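Local structure of thermostable monoacylglycerol lipase (Bacillus, 4LHE) at residues 102-107 / 182-187; 116-121 / 188-193. The protein probably hydrolyses monoacylglycerols to glycerol and free fatty acids, as a thermostable serine lipase of the alpha/beta hydrolase fold. All coordinates share one frame; numbering follows the deposited sequence.

Interaction 1: residues 102-107 / 182-187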
ATOM      1  N   LEU A 102       1.945   5.261  -0.649  1.00 31.93           N
ATOM      2  CA  LEU A 102       0.812   6.168  -0.498  1.00 31.71           C
ATOM      3  C   LEU A 102       0.534   6.446   0.958  1.00 31.41           C
ATOM      4  O   LEU A 102      -0.035   7.484   1.296  1.00 31.68           O
ATOM      5  CB  LEU A 102      -0.426   5.562  -1.153  1.00 30.93           C
ATOM      6  CG  LEU A 102      -0.403   5.662  -2.678  1.00 31.61           C
ATOM      7  CD1 LEU A 102      -1.449   4.750  -3.270  1.00 30.57           C
ATOM      8  CD2 LEU A 102      -0.667   7.131  -3.072  1.00 32.01           C
ATOM      9  N   THR A 103       0.923   5.496   1.811  1.00 30.51           N
ATOM     10  CA  THR A 103       0.823   5.655   3.251  1.00 30.37           C
ATOM     11  C   THR A 103       1.842   6.698   3.707  1.00 31.42           C
ATOM     12  O   THR A 103       1.513   7.613   4.478  1.00 32.26           O
ATOM     13  CB  THR A 103       1.079   4.315   3.969  1.00 29.66           C
ATOM     14  OG1 THR A 103      -0.025   3.438   3.720  1.00 28.60           O
ATOM     15  CG2 THR A 103       1.222   4.532   5.481  1.00 29.25           C
ATOM     16  N   LEU A 104       3.076   6.557   3.226  1.00 31.24           N
ATOM     17  CA  LEU A 104       4.126   7.525   3.506  1.00 32.89           C
ATOM     18  C   LEU A 104       3.703   8.893   3.024  1.00 33.74           C
ATOM     19  O   LEU A 104       3.843   9.878   3.744  1.00 34.37           O
ATOM     20  CB  LEU A 104       5.415   7.113   2.810  1.00 33.05           C
ATOM     21  CG  LEU A 104       6.002   5.804   3.330  1.00 32.59           C
ATOM     22  CD1 LEU A 104       6.958   5.238   2.299  1.00 33.06           C
ATOM     23  CD2 LEU A 104       6.718   6.012   4.678  1.00 32.14           C
ATOM     24  N   TYR A 105       3.163   8.937   1.807  1.00 34.18           N
ATOM     25  CA  TYR A 105       2.726  10.185   1.180  1.00 34.59           C
ATOM     26  C   TYR A 105       1.733  10.914   2.063  1.00 35.37           C
ATOM     27  O   TYR A 105       1.881  12.110   2.320  1.00 36.77           O
ATOM     28  CB  TYR A 105       2.070   9.872  -0.171  1.00 35.24           C
ATOM     29  CG  TYR A 105       1.680  11.079  -0.997  1.00 36.00           C
ATOM     30  CD1 TYR A 105       2.535  11.567  -1.972  1.00 38.48           C
ATOM     31  CD2 TYR A 105       0.451  11.714  -0.826  1.00 36.55           C
ATOM     32  CE1 TYR A 105       2.192  12.661  -2.750  1.00 39.88           C
ATOM     33  CE2 TYR A 105       0.100  12.814  -1.596  1.00 37.86           C
ATOM     34  CZ  TYR A 105       0.977  13.275  -2.562  1.00 39.63           C
ATOM     35  OH  TYR A 105       0.656  14.362  -3.347  1.00 41.96           O
ATOM     36  N   LEU A 106       0.727  10.179   2.532  1.00 33.71           N
ATOM     37  CA  LEU A 106      -0.348  10.753   3.329  1.00 34.26           C
ATOM     38  C   LEU A 106       0.159  11.262   4.672  1.00 34.84           C
ATOM     39  O   LEU A 106      -0.317  12.284   5.178  1.00 35.63           O
ATOM     40  CB  LEU A 106      -1.440   9.711   3.540  1.00 33.14           C
ATOM     41  CG  LEU A 106      -2.873  10.162   3.320  1.00 33.55           C
ATOM     42  CD1 LEU A 106      -3.142  10.310   1.842  1.00 33.98           C
ATOM     43  CD2 LEU A 106      -3.827   9.156   3.942  1.00 33.27           C
ATOM     44  N   ALA A 107       1.123  10.549   5.249  1.00 33.32           N
ATOM     45  CA  ALA A 107       1.709  10.970   6.515  1.00 34.41           C
ATOM     46  C   ALA A 107       2.447  12.306   6.318  1.00 36.75           C
ATOM     47  O   ALA A 107       2.413  13.183   7.190  1.00 36.99           O
ATOM     48  CB  ALA A 107       2.651   9.883   7.059  1.00 33.52           C
ATOM     49  N   ASP A 182      11.142  13.461   5.417  1.00 48.53           N
ATOM     50  CA  ASP A 182      11.378  14.315   6.580  1.00 50.11           C
ATOM     51  C   ASP A 182      10.106  14.972   7.140  1.00 50.34           C
ATOM     52  O   ASP A 182      10.073  15.382   8.304  1.00 51.79           O
ATOM     53  CB  ASP A 182      12.396  15.389   6.192  1.00 51.17           C
ATOM     54  CG  ASP A 182      11.995  16.124   4.928  1.00 52.08           C
ATOM     55  OD1 ASP A 182      12.352  15.657   3.817  1.00 51.76           O
ATOM     56  OD2 ASP A 182      11.305  17.159   5.048  1.00 52.76           O
ATOM     57  N   ARG A 183       9.065  15.073   6.317  1.00 48.76           N
ATOM     58  CA  ARG A 183       7.774  15.614   6.758  1.00 49.83           C
ATOM     59  C   ARG A 183       7.042  14.676   7.729  1.00 49.33           C
ATOM     60  O   ARG A 183       6.123  15.098   8.434  1.00 50.12           O
ATOM     61  CB  ARG A 183       6.861  15.884   5.552  1.00 49.53           C
ATOM     62  CG  ARG A 183       7.497  16.677   4.389  1.00 50.79           C
ATOM     63  CD  ARG A 183       7.403  18.195   4.580  1.00 52.97           C
ATOM     64  NE  ARG A 183       7.709  18.946   3.352  1.00 54.04           N
ATOM     65  CZ  ARG A 183       8.896  19.489   3.070  1.00 55.16           C
ATOM     66  NH1 ARG A 183       9.906  19.366   3.925  1.00 55.22           N
ATOM     67  NH2 ARG A 183       9.078  20.157   1.931  1.00 54.71           N
ATOM     68  N   ILE A 184       7.438  13.403   7.747  1.00 37.02           N
ATOM     69  CA  ILE A 184       6.763  12.396   8.568  1.00 36.13           C
ATOM     70  C   ILE A 184       7.303  12.379   9.999  1.00 36.98           C
ATOM     71  O   ILE A 184       8.478  12.109  10.213  1.00 37.58           O
ATOM     72  CB  ILE A 184       6.910  10.980   7.962  1.00 36.22           C
ATOM     73  CG1 ILE A 184       6.304  10.927   6.559  1.00 34.34           C
ATOM     74  CG2 ILE A 184       6.211   9.965   8.832  1.00 35.29           C
ATOM     75  CD1 ILE A 184       6.498   9.568   5.854  1.00 33.76           C
ATOM     76  N   VAL A 185       6.440  12.645  10.980  1.00 37.32           N
ATOM     77  CA  VAL A 185       6.875  12.617  12.376  1.00 38.41           C
ATOM     78  C   VAL A 185       6.116  11.627  13.288  1.00 38.25           C
ATOM     79  O   VAL A 185       6.421  11.533  14.488  1.00 38.22           O
ATOM     80  CB  VAL A 185       6.825  14.031  13.014  1.00 39.37           C
ATOM     81  CG1 VAL A 185       7.617  15.036  12.186  1.00 40.05           C
ATOM     82  CG2 VAL A 185       5.391  14.477  13.185  1.00 38.59           C
ATOM     83  N   CYS A 186       5.142  10.893  12.743  1.00 35.65           N
ATOM     84  CA  CYS A 186       4.346   9.995  13.579  1.00 35.22           C
ATOM     85  C   CYS A 186       5.069   8.672  13.771  1.00 35.05           C
ATOM     86  O   CYS A 186       6.001   8.361  13.018  1.00 35.08           O
ATOM     87  CB  CYS A 186       2.967   9.775  12.958  1.00 34.86           C
ATOM     88  SG  CYS A 186       3.017   8.940  11.364  1.00 34.30           S
ATOM     89  N   PRO A 187       4.689   7.903  14.811  1.00 34.58           N
ATOM     90  CA  PRO A 187       5.280   6.573  15.011  1.00 34.73           C
ATOM     91  C   PRO A 187       5.245   5.704  13.747  1.00 34.09           C
ATOM     92  O   PRO A 187       4.256   5.696  13.010  1.00 32.90           O
ATOM     93  CB  PRO A 187       4.385   5.961  16.098  1.00 34.37           C
ATOM     94  CG  PRO A 187       4.006   7.144  16.934  1.00 34.76           C
ATOM     95  CD  PRO A 187       3.789   8.275  15.926  1.00 34.69           C
TER
HETATM   96  O   HOH W   1       3.495  12.444  10.314  1.00 35.13           O

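Interaction 2: residues 116-121 / 188-193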
ATOM      1  N   ILE A 116       1.907   5.063  11.255  1.00 28.48           N
ATOM      2  CA  ILE A 116       1.875   4.385   9.961  1.00 28.06           C
ATOM      3  C   ILE A 116       2.507   3.008   9.979  1.00 27.06           C
ATOM      4  O   ILE A 116       3.474   2.760  10.710  1.00 27.08           O
ATOM      5  CB  ILE A 116       2.525   5.221   8.835  1.00 29.41           C
ATOM      6  CG1 ILE A 116       3.966   5.620   9.195  1.00 29.17           C
ATOM      7  CG2 ILE A 116       1.655   6.446   8.511  1.00 29.62           C
ATOM      8  CD1 ILE A 116       4.628   6.453   8.116  1.00 31.16           C
ATOM      9  N   VAL A 117       1.948   2.110   9.170  1.00 26.46           N
ATOM     10  CA  VAL A 117       2.488   0.757   9.038  1.00 24.58           C
ATOM     11  C   VAL A 117       2.703   0.377   7.557  1.00 25.43           C
ATOM     12  O   VAL A 117       1.897  -0.344   6.942  1.00 24.66           O
ATOM     13  CB  VAL A 117       1.603  -0.300   9.778  1.00 23.65           C
ATOM     14  CG1 VAL A 117       2.297  -1.653   9.783  1.00 22.41           C
ATOM     15  CG2 VAL A 117       1.368   0.129  11.222  1.00 23.70           C
ATOM     16  N   PRO A 118       3.785   0.894   6.957  1.00 27.10           N
ATOM     17  CA  PRO A 118       4.077   0.531   5.564  1.00 28.13           C
ATOM     18  C   PRO A 118       4.628  -0.893   5.476  1.00 27.55           C
ATOM     19  O   PRO A 118       5.405  -1.293   6.339  1.00 27.25           O
ATOM     20  CB  PRO A 118       5.152   1.549   5.156  1.00 28.89           C
ATOM     21  CG  PRO A 118       5.796   1.979   6.462  1.00 29.23           C
ATOM     22  CD  PRO A 118       4.713   1.916   7.494  1.00 27.43           C
ATOM     23  N   ILE A 119       4.216  -1.656   4.470  1.00 27.80           N
ATOM     24  CA  ILE A 119       4.673  -3.040   4.331  1.00 28.35           C
ATOM     25  C   ILE A 119       5.294  -3.183   2.954  1.00 30.07           C
ATOM     26  O   ILE A 119       4.600  -2.993   1.955  1.00 30.87           O
ATOM     27  CB  ILE A 119       3.482  -4.017   4.400  1.00 27.54           C
ATOM     28  CG1 ILE A 119       2.662  -3.790   5.677  1.00 26.07           C
ATOM     29  CG2 ILE A 119       3.944  -5.458   4.261  1.00 27.33           C
ATOM     30  CD1 ILE A 119       1.416  -4.677   5.776  1.00 24.04           C
ATOM     31  N   ASN A 120       6.579  -3.528   2.887  1.00 31.24           N
ATOM     32  CA  ASN A 120       7.292  -3.582   1.606  1.00 32.90           C
ATOM     33  C   ASN A 120       7.077  -2.341   0.726  1.00 33.57           C
ATOM     34  O   ASN A 120       6.973  -2.444  -0.503  1.00 34.70           O
ATOM     35  CB  ASN A 120       6.938  -4.859   0.834  1.00 33.47           C
ATOM     36  CG  ASN A 120       7.558  -6.101   1.445  1.00 33.56           C
ATOM     37  OD1 ASN A 120       8.601  -6.034   2.103  1.00 33.99           O
ATOM     38  ND2 ASN A 120       6.920  -7.245   1.233  1.00 33.18           N
ATOM     39  N   ALA A 121       7.002  -1.179   1.372  1.00 32.56           N
ATOM     40  CA  ALA A 121       6.764   0.097   0.698  1.00 33.34           C
ATOM     41  C   ALA A 121       7.867   0.406  -0.305  1.00 35.42           C
ATOM     42  O   ALA A 121       9.050   0.146  -0.050  1.00 36.17           O
ATOM     43  CB  ALA A 121       6.641   1.221   1.710  1.00 32.17           C
ATOM     44  N   ALA A 188       6.319   4.971  13.498  1.00 34.66           N
ATOM     45  CA  ALA A 188       6.383   4.143  12.295  1.00 34.32           C
ATOM     46  C   ALA A 188       6.755   2.691  12.620  1.00 34.53           C
ATOM     47  O   ALA A 188       7.662   2.438  13.408  1.00 35.53           O
ATOM     48  CB  ALA A 188       7.350   4.756  11.272  1.00 35.14           C
ATOM     49  N   LEU A 189       6.014   1.749  12.040  1.00 34.07           N
ATOM     50  CA  LEU A 189       6.302   0.327  12.154  1.00 33.75           C
ATOM     51  C   LEU A 189       6.497  -0.173  10.724  1.00 33.58           C
ATOM     52  O   LEU A 189       5.564  -0.172   9.915  1.00 32.33           O
ATOM     53  CB  LEU A 189       5.135  -0.418  12.818  1.00 32.83           C
ATOM     54  CG  LEU A 189       5.223  -1.950  12.882  1.00 34.08           C
ATOM     55  CD1 LEU A 189       6.418  -2.358  13.709  1.00 35.99           C
ATOM     56  CD2 LEU A 189       3.948  -2.601  13.436  1.00 32.92           C
ATOM     57  N   ILE A 190       7.714  -0.594  10.417  1.00 34.28           N
ATOM     58  CA  ILE A 190       8.112  -0.844   9.034  1.00 33.00           C
ATOM     59  C   ILE A 190       8.354  -2.328   8.811  1.00 33.75           C
ATOM     60  O   ILE A 190       9.349  -2.871   9.300  1.00 34.98           O
ATOM     61  CB  ILE A 190       9.385  -0.026   8.696  1.00 34.09           C
ATOM     62  CG1 ILE A 190       9.123   1.478   8.873  1.00 34.20           C
ATOM     63  CG2 ILE A 190       9.866  -0.295   7.276  1.00 33.42           C
ATOM     64  CD1 ILE A 190      10.372   2.340   8.724  1.00 35.22           C
ATOM     65  N   PHE A 191       7.438  -2.984   8.083  1.00 31.66           N
ATOM     66  CA  PHE A 191       7.604  -4.377   7.679  1.00 32.31           C
ATOM     67  C   PHE A 191       8.400  -4.536   6.388  1.00 32.34           C
ATOM     68  O   PHE A 191       8.222  -3.774   5.436  1.00 31.71           O
ATOM     69  CB  PHE A 191       6.238  -5.049   7.482  1.00 31.46           C
ATOM     70  CG  PHE A 191       5.476  -5.258   8.766  1.00 32.52           C
ATOM     71  CD1 PHE A 191       5.872  -6.231   9.680  1.00 33.67           C
ATOM     72  CD2 PHE A 191       4.355  -4.485   9.058  1.00 31.77           C
ATOM     73  CE1 PHE A 191       5.163  -6.421  10.867  1.00 33.78           C
ATOM     74  CE2 PHE A 191       3.648  -4.683  10.232  1.00 31.86           C
ATOM     75  CZ  PHE A 191       4.046  -5.640  11.137  1.00 32.08           C
ATOM     76  N   VAL A 192       9.256  -5.554   6.346  1.00 33.41           N
ATOM     77  CA  VAL A 192      10.018  -5.835   5.137  1.00 34.50           C
ATOM     78  C   VAL A 192      10.228  -7.337   4.984  1.00 35.10           C
ATOM     79  O   VAL A 192      10.618  -8.032   5.929  1.00 36.62           O
ATOM     80  CB  VAL A 192      11.362  -5.077   5.110  1.00 35.37           C
ATOM     81  CG1 VAL A 192      12.200  -5.417   6.344  1.00 37.36           C
ATOM     82  CG2 VAL A 192      12.117  -5.389   3.824  1.00 34.89           C
ATOM     83  N   SER A 193       9.908  -7.840   3.800  1.00 34.67           N
ATOM     84  CA  SER A 193      10.094  -9.246   3.513  1.00 36.23           C
ATOM     85  C   SER A 193      11.537  -9.438   3.070  1.00 37.82           C
ATOM     86  O   SER A 193      11.977  -8.784   2.112  1.00 36.82           O
ATOM     87  CB  SER A 193       9.121  -9.700   2.419  1.00 35.25           C
ATOM     88  OG  SER A 193       7.782  -9.719   2.901  1.00 34.51           O
TER
HETATM   89  O   HOH W   2       7.759  -0.623   4.049  1.00 28.17           O

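Interaction 1: residues 102-107 / 182-187
Ala107 and Ile184 bring the two backbones closest, their CA atoms 5.6 Å apart, where helix 98-109 passes the loop leading into strand 188-193; no direct hydrogen bond joins the segments. The contact turns on Ile184, whose branches divide the work. CG1 stands anti to the carbonyl carbon (chi1 -60°) and the chain runs on extended, which carries CD1 to the helix: it lies 3.4 Å from Leu104 O and 3.8 Å from Leu104 CD2, the two side chains crossing at a slant. Nearer the backbone, Ala107 CB rests against both Ile184 CG1, at 3.8 Å, and Ile184 CG2. Cut back to an alanine, Ile184 would lose CG1, CG2 and CD1, which would probably deprive Leu104 CD2 and Ala107 CB of their main partner across this contact and open a gap between helix and loop. Cys186 SG adds a looser contact, 4.4 Å from Ala107 CB. Beside this apolar patch a water accepts from Val185 N at 3.0 Å and gives a weak bond to Ala107 O. The patch sits over the central sheet: Leu104 also meets Thr177 of helix 164-179, while Leu104, Ala107 and Ile184 all touch Ile116 of strand 115-119.

Interaction 2: residues 116-121 / 188-193
The Phe191 ring receives Val117 CG1 at its edge, near the ring plane and 3.3 Å from Phe191 CE2, while Ile119 CG1 comes in obliquely, 3.8 Å from CD2 of the same ring. Val117 reaches the ring because its CG1 is anti to the backbone N (chi1 -172°). The second flat group, the amide of Asn120, meets Ser193 through both of its ends. These are neighbouring parallel strands in the central sheet of the alpha/beta hydrolase fold, the axes of strands 116-119 and 188-193 diverging by 13°. On the face carrying Val117, Ile119, Leu189 and Phe191, helix 234-247 packs on the side chains; on the other, Ile116 meets helix 98-109 and Ile190 meets helix 202-210. Pro118 CG touches Ile190 CG1 on that second face. Between the strands, Leu189 N donates to Ile116 O and Phe191 N to Pro118 O, whereas Leu189 O is buried without a hydrogen-bonding partner: Pro118 has no N-H, and its ring CD lies 3.3 Å from Leu189 O. Asn120 N then bonds Phe191 O, from 39° above the carbonyl plane. Past the end of strand 115-119, the Asn120 side chain takes over from the backbone and also touches Asp196, a member with Ser97 and His226 of a probable catalytic triad; its ND2 bonds His226 O, so the amide links the strand ends to the likely active-site loops. Ser193 N donates to Asn120 OD1 at 2.8 Å, in the carbonyl plane on a lone pair, and Asn120 ND2 returns a bond to Ser193 OG at 3.1 Å, with OG close to the amide plane.

From the N terminus the chain runs through helix 98-109, turns into strand 115-119, and much later passes helix 164-179 before the 182-187 loop delivers it to strand 188-193. Interaction 1 closes a loop of 74 residues, bringing the chain back to the helix, and interaction 2 closes an overlapping one of 66, setting the new strand beside the earlier one. Their segments alternate, so the two closures cross rather than nest. They also touch: Pro187 O and Ile116 N lie 3.0 Å apart, a probable hydrogen bond that begins the strand pairing, and Thr103 CG2 packs on Ile116 CG2 at 3.6 Å. Together they tie a helix layer to the central sheet.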